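Local coordinates for protein BlEst2 (Bacillus licheniformis, PDB 6WPX) that probably hydrolyses ester bonds as a lipase or esterase, and is seen here in its propeptide form, in which a C-terminal domain has autoinhibitory effects, at residues Thr315-Ser320 and Gly352-Ala357; Glu71-Asn76 and Leu262-Phe267. All coordinates share one frame; numbering follows the deposited sequence.

Interaction 1 (Thr315-Ser320 and Gly352-Ala357)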
loop_
_atom_site.group_PDB
_atom_site.type_symbol
_atom_site.label_atom_id
_atom_site.label_comp_id
_atom_site.label_asym_id
_atom_site.label_seq_id
_atom_site.Cartn_x
_atom_site.Cartn_y
_atom_site.Cartn_z
ATOM N N THR A 315 -17.296 6.093 -5.406
ATOM C CA THR A 315 -16.478 5.403 -6.402
ATOM C C THR A 315 -16.856 3.959 -6.148
ATOM O O THR A 315 -17.057 3.570 -4.991
ATOM C CB THR A 315 -14.992 5.761 -6.405
ATOM O OG1 THR A 315 -14.308 5.113 -5.329
ATOM C CG2 THR A 315 -14.725 7.291 -6.424
ATOM N N VAL A 316 -17.068 3.209 -7.219
ATOM C CA VAL A 316 -17.591 1.842 -7.169
ATOM C C VAL A 316 -16.632 0.961 -7.941
ATOM O O VAL A 316 -16.332 1.235 -9.098
ATOM C CB VAL A 316 -19.040 1.795 -7.740
ATOM C CG1 VAL A 316 -19.662 0.407 -7.601
ATOM C CG2 VAL A 316 -19.935 2.840 -7.086
ATOM N N HIS A 317 -16.109 -0.060 -7.275
ATOM C CA HIS A 317 -15.102 -0.929 -7.853
ATOM C C HIS A 317 -15.446 -2.383 -7.720
ATOM O O HIS A 317 -15.742 -2.842 -6.618
ATOM C CB HIS A 317 -13.732 -0.676 -7.179
ATOM C CG HIS A 317 -13.414 0.767 -7.061
ATOM N ND1 HIS A 317 -12.760 1.441 -8.073
ATOM C CD2 HIS A 317 -13.723 1.641 -6.081
ATOM C CE1 HIS A 317 -12.703 2.702 -7.686
ATOM N NE2 HIS A 317 -13.262 2.869 -6.493
ATOM N N TRP A 318 -15.336 -3.120 -8.826
ATOM C CA TRP A 318 -15.503 -4.566 -8.792
ATOM C C TRP A 318 -14.153 -5.150 -9.223
ATOM O O TRP A 318 -13.804 -5.110 -10.400
ATOM C CB TRP A 318 -16.654 -5.037 -9.695
ATOM C CG TRP A 318 -16.939 -6.511 -9.583
ATOM C CD1 TRP A 318 -16.321 -7.522 -10.261
ATOM C CD2 TRP A 318 -17.920 -7.132 -8.735
ATOM N NE1 TRP A 318 -16.865 -8.737 -9.899
ATOM C CE2 TRP A 318 -17.834 -8.527 -8.947
ATOM C CE3 TRP A 318 -18.833 -6.645 -7.774
ATOM C CZ2 TRP A 318 -18.675 -9.437 -8.290
ATOM C CZ3 TRP A 318 -19.636 -7.555 -7.092
ATOM C CH2 TRP A 318 -19.576 -8.929 -7.376
ATOM N N LEU A 319 -13.370 -5.632 -8.256
ATOM C CA LEU A 319 -12.065 -6.258 -8.539
ATOM C C LEU A 319 -12.309 -7.707 -8.807
ATOM O O LEU A 319 -13.089 -8.330 -8.097
ATOM C CB LEU A 319 -11.084 -6.113 -7.368
ATOM C CG LEU A 319 -10.513 -4.712 -7.102
ATOM C CD1 LEU A 319 -11.507 -3.849 -6.304
ATOM C CD2 LEU A 319 -9.202 -4.826 -6.372
ATOM N N SER A 320 -11.678 -8.238 -9.860
ATOM C CA SER A 320 -11.850 -9.628 -10.284
ATOM C C SER A 320 -10.529 -10.193 -10.819
ATOM O O SER A 320 -9.618 -9.434 -11.133
ATOM C CB SER A 320 -12.906 -9.702 -11.386
ATOM O OG SER A 320 -13.101 -11.036 -11.846
ATOM N N GLY A 352 -4.659 -8.861 -11.345
ATOM C CA GLY A 352 -6.112 -8.807 -11.417
ATOM C C GLY A 352 -6.623 -7.663 -12.263
ATOM O O GLY A 352 -5.849 -6.981 -12.949
ATOM N N PHE A 353 -7.937 -7.464 -12.216
ATOM C CA PHE A 353 -8.643 -6.437 -12.968
ATOM C C PHE A 353 -9.615 -5.733 -12.068
ATOM O O PHE A 353 -10.056 -6.294 -11.067
ATOM C CB PHE A 353 -9.377 -7.051 -14.186
ATOM C CG PHE A 353 -8.408 -7.695 -15.151
ATOM C CD1 PHE A 353 -8.039 -9.027 -15.003
ATOM C CD2 PHE A 353 -7.792 -6.948 -16.147
ATOM C CE1 PHE A 353 -7.108 -9.614 -15.871
ATOM C CE2 PHE A 353 -6.863 -7.539 -17.015
ATOM C CZ PHE A 353 -6.542 -8.870 -16.882
ATOM N N VAL A 354 -9.952 -4.518 -12.438
ATOM C CA VAL A 354 -10.908 -3.710 -11.702
ATOM C C VAL A 354 -11.789 -2.955 -12.671
ATOM O O VAL A 354 -11.303 -2.337 -13.616
ATOM C CB VAL A 354 -10.270 -2.804 -10.583
ATOM C CG1 VAL A 354 -9.334 -1.718 -11.145
ATOM C CG2 VAL A 354 -11.333 -2.199 -9.666
ATOM N N HIS A 355 -13.090 -3.057 -12.451
ATOM C CA HIS A 355 -14.096 -2.295 -13.170
ATOM C C HIS A 355 -14.441 -1.163 -12.227
ATOM O O HIS A 355 -14.823 -1.420 -11.074
ATOM C CB HIS A 355 -15.350 -3.129 -13.434
ATOM C CG HIS A 355 -15.102 -4.402 -14.165
ATOM N ND1 HIS A 355 -15.376 -4.517 -15.512
ATOM C CD2 HIS A 355 -14.656 -5.592 -13.703
ATOM C CE1 HIS A 355 -15.093 -5.770 -15.833
ATOM N NE2 HIS A 355 -14.641 -6.453 -14.780
ATOM N N SER A 356 -14.285 0.082 -12.680
ATOM C CA SER A 356 -14.568 1.215 -11.818
ATOM C C SER A 356 -15.541 2.196 -12.398
ATOM O O SER A 356 -15.674 2.329 -13.620
ATOM C CB SER A 356 -13.295 1.959 -11.443
ATOM O OG SER A 356 -12.388 1.091 -10.791
ATOM N N ALA A 357 -16.208 2.915 -11.489
ATOM C CA ALA A 357 -17.141 3.983 -11.832
ATOM C C ALA A 357 -17.103 5.015 -10.717
ATOM O O ALA A 357 -16.751 4.700 -9.579
ATOM C CB ALA A 357 -18.562 3.443 -12.002
#
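Phe353 starts the pairing with Ser320, its N giving a bond to Ser320 O (2.8 Å) and its O taking one from Ser320 N. The phenyl group then leads away, onto Ile342 and Lys344. Val354 faces Leu319 in a non-hydrogen-bonded pair. Its CG2 points anti to the backbone N and lies 3.7 Å from Leu319 CG, the two side chains running side by side. Phe219 of helix 218-224 touches both. Strands 313-320 and 353-360 are neighbours in a five-stranded antiparallel sheet; the two segments run 165° apart. His355 pairs with Trp318 through two backbone bonds. The edge of the His355 ring also meets Trp318 O in its plane, with His355 CD2 3.4 Å from Trp318 O. The Trp318 indole stacks with Phe379. Ser356 sets its OG at the edge of the His317 ring, 2.8 Å from His317 ND1, in a hydrogen bond. His317 NE2 bonds to Thr315 OG1, which also bonds to Thr384, and the ring meets Phe219 edge-to-face. A leucine in place of His317 would probably leave the Ser356 hydroxyl without this partner and break the link to Thr315. Ala357 pairs with Val316, Val316 N lying 2.8 Å from Ala357 O.

Interaction 2 (Glu71-Asn76 and Leu262-Phe267); sequences EQAWKN and LTFPVF
Phe264 reaches from helix 262-267 to helix 71-75 and lays one ring face against its backbone. Gln72 O sits 3.7 Å above the ring plane and Ala73 N 4.0 Å above it, both offset toward the rim. With CG anti to the backbone N (chi1 -172°), the ring reaches across to the neighbouring helix; the axes of the two short segments come within 10.0 Å. The far end of the ring meets Ala73, where Phe264 CE2 lies 3.7 Å from Ala73 CA. At the near end Gln72 CB touches Phe264 CB and CG. The Gln72 chain is bent, and its amide plane is turned 44° from the ring. Its NE2 is bonded to Asp68, just before helix 69-75. Asn76 lies just past the helix end. Its amide plane and the ring plane are nearly parallel, 15° apart, and the two groups slide past each other; Asn76 ND2 is 3.6 Å from Phe264 CE1. That amide is steadied by its own helix, since Asn76 ND2 donates to Gln72 O at 2.8 Å. The same carbonyl thus faces the ring and accepts the amide. Phe264 also packs on Met69 and on Ile50 of strand 50-53. Phe267 continues inward to Phe52 of that strand and to Ile142 and Leu144 of strand 138-144, so helix 260-267 lies beside helix 69-75 against the mixed sheet of the alpha/beta-hydrolase-like fold.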
loop_
_atom_site.group_PDB
_atom_site.type_symbol
_atom_site.label_atom_id
_atom_site.label_comp_id
_atom_site.label_asym_id
_atom_site.label_seq_id
_atom_site.Cartn_x
_atom_site.Cartn_y
_atom_site.Cartn_z
ATOM N N GLU A 71 20.890 5.840 -17.826
ATOM C CA GLU A 71 21.432 6.894 -18.695
ATOM C C GLU A 71 21.463 8.216 -17.925
ATOM O O GLU A 71 22.420 8.963 -18.055
ATOM C CB GLU A 71 20.582 7.013 -19.971
ATOM C CG GLU A 71 21.064 8.049 -20.967
ATOM C CD GLU A 71 20.281 8.119 -22.269
ATOM O OE1 GLU A 71 19.030 8.056 -22.225
ATOM O OE2 GLU A 71 20.921 8.298 -23.330
ATOM N N GLN A 72 20.440 8.485 -17.115
ATOM C CA GLN A 72 20.378 9.695 -16.278
ATOM C C GLN A 72 21.567 9.730 -15.304
ATOM O O GLN A 72 22.226 10.755 -15.180
ATOM C CB GLN A 72 19.050 9.742 -15.493
ATOM C CG GLN A 72 17.847 10.070 -16.381
ATOM C CD GLN A 72 17.818 11.500 -16.842
ATOM O OE1 GLN A 72 18.358 12.405 -16.197
ATOM N NE2 GLN A 72 17.204 11.731 -17.986
ATOM N N ALA A 73 21.845 8.605 -14.649
ATOM C CA ALA A 73 22.960 8.475 -13.706
ATOM C C ALA A 73 24.288 8.686 -14.426
ATOM O O ALA A 73 25.082 9.537 -14.013
ATOM C CB ALA A 73 22.921 7.105 -13.028
ATOM N N TRP A 74 24.513 7.953 -15.523
ATOM C CA TRP A 74 25.737 8.050 -16.314
ATOM C C TRP A 74 25.969 9.455 -16.868
ATOM O O TRP A 74 27.060 10.004 -16.672
ATOM C CB TRP A 74 25.748 7.008 -17.440
ATOM C CG TRP A 74 27.006 7.036 -18.266
ATOM C CD1 TRP A 74 28.168 6.387 -17.997
ATOM C CD2 TRP A 74 27.250 7.828 -19.428
ATOM N NE1 TRP A 74 29.114 6.691 -18.945
ATOM C CE2 TRP A 74 28.574 7.566 -19.845
ATOM C CE3 TRP A 74 26.463 8.718 -20.188
ATOM C CZ2 TRP A 74 29.141 8.174 -20.976
ATOM C CZ3 TRP A 74 27.033 9.336 -21.288
ATOM C CH2 TRP A 74 28.347 9.042 -21.691
ATOM N N LYS A 75 24.960 10.058 -17.541
ATOM C CA LYS A 75 25.150 11.377 -18.164
ATOM C C LYS A 75 25.408 12.498 -17.141
ATOM O O LYS A 75 25.936 13.535 -17.496
ATOM C CB LYS A 75 23.997 11.733 -19.123
ATOM C CG LYS A 75 22.732 12.257 -18.476
ATOM C CD LYS A 75 21.714 12.487 -19.560
ATOM C CE LYS A 75 20.337 12.823 -19.061
ATOM N NZ LYS A 75 19.423 13.025 -20.227
ATOM N N ASN A 76 25.057 12.263 -15.887
ATOM C CA ASN A 76 25.267 13.213 -14.810
ATOM C C ASN A 76 26.518 12.892 -14.000
ATOM O O ASN A 76 26.736 13.484 -12.946
ATOM C CB ASN A 76 24.021 13.346 -13.949
ATOM C CG ASN A 76 22.929 14.171 -14.626
ATOM O OD1 ASN A 76 23.081 15.365 -14.823
ATOM N ND2 ASN A 76 21.840 13.543 -15.071
ATOM N N LEU A 262 12.199 12.131 -15.027
ATOM C CA LEU A 262 11.353 12.856 -14.108
ATOM C C LEU A 262 12.003 13.059 -12.737
ATOM O O LEU A 262 11.976 14.170 -12.225
ATOM C CB LEU A 262 9.979 12.151 -13.941
ATOM C CG LEU A 262 9.068 12.023 -15.208
ATOM C CD1 LEU A 262 7.739 11.335 -14.850
ATOM C CD2 LEU A 262 8.762 13.402 -15.836
ATOM N N THR A 263 12.555 12.007 -12.133
ATOM C CA THR A 263 13.024 12.122 -10.743
ATOM C C THR A 263 14.530 12.122 -10.537
ATOM O O THR A 263 14.951 12.654 -9.507
ATOM C CB THR A 263 12.375 11.076 -9.853
ATOM O OG1 THR A 263 12.650 9.783 -10.388
ATOM C CG2 THR A 263 10.863 11.311 -9.696
ATOM N N PHE A 264 15.344 11.580 -11.472
ATOM C CA PHE A 264 16.785 11.686 -11.256
ATOM C C PHE A 264 17.209 13.159 -11.038
ATOM O O PHE A 264 17.932 13.400 -10.067
ATOM C CB PHE A 264 17.635 11.057 -12.380
ATOM C CG PHE A 264 19.098 11.025 -12.015
ATOM C CD1 PHE A 264 19.918 12.127 -12.262
ATOM C CD2 PHE A 264 19.652 9.906 -11.388
ATOM C CE1 PHE A 264 21.251 12.136 -11.842
ATOM C CE2 PHE A 264 20.990 9.911 -10.974
ATOM C CZ PHE A 264 21.785 11.030 -11.219
ATOM N N PRO A 265 16.803 14.152 -11.870
ATOM C CA PRO A 265 17.235 15.539 -11.599
ATOM C C PRO A 265 16.750 16.053 -10.234
ATOM O O PRO A 265 17.425 16.891 -9.618
ATOM C CB PRO A 265 16.590 16.338 -12.746
ATOM C CG PRO A 265 16.236 15.371 -13.772
ATOM C CD PRO A 265 15.926 14.106 -13.072
ATOM N N VAL A 266 15.596 15.506 -9.739
ATOM C CA VAL A 266 14.991 15.893 -8.468
ATOM C C VAL A 266 15.807 15.349 -7.292
ATOM O O VAL A 266 16.116 16.106 -6.386
ATOM C CB VAL A 266 13.480 15.524 -8.360
ATOM C CG1 VAL A 266 12.916 15.960 -6.991
ATOM C CG2 VAL A 266 12.679 16.155 -9.509
ATOM N N PHE A 267 16.173 14.065 -7.302
ATOM C CA PHE A 267 16.975 13.565 -6.185
ATOM C C PHE A 267 18.472 13.776 -6.398
ATOM O O PHE A 267 19.222 13.539 -5.471
ATOM C CB PHE A 267 16.629 12.105 -5.814
ATOM C CG PHE A 267 16.868 11.039 -6.858
ATOM C CD1 PHE A 267 18.164 10.623 -7.168
ATOM C CD2 PHE A 267 15.794 10.377 -7.463
ATOM C CE1 PHE A 267 18.382 9.623 -8.119
ATOM C CE2 PHE A 267 16.019 9.374 -8.410
ATOM C CZ PHE A 267 17.307 8.999 -8.724
#

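Overall arrangement
Interaction 2 comes first along the chain and closes before interaction 1 opens. Their centres are 36 Å apart, and their nearest atoms are about 22 Å apart without touching. They share no helix, strand or sheet. Interaction 2 joins two helices beside the mixed, mainly parallel sheet of the alpha/beta-hydrolase-like part, bringing together helices far apart in sequence. Interaction 1 belongs to the later region of antiparallel sheets; 31 residues lie between its segments, against 185 in interaction 2. Helix 218-224 comes in sequence between two strands of the mixed sheet, yet packs on interaction 1, so it joins the two parts. This is consistent with a C-terminal domain that affects the enzyme part.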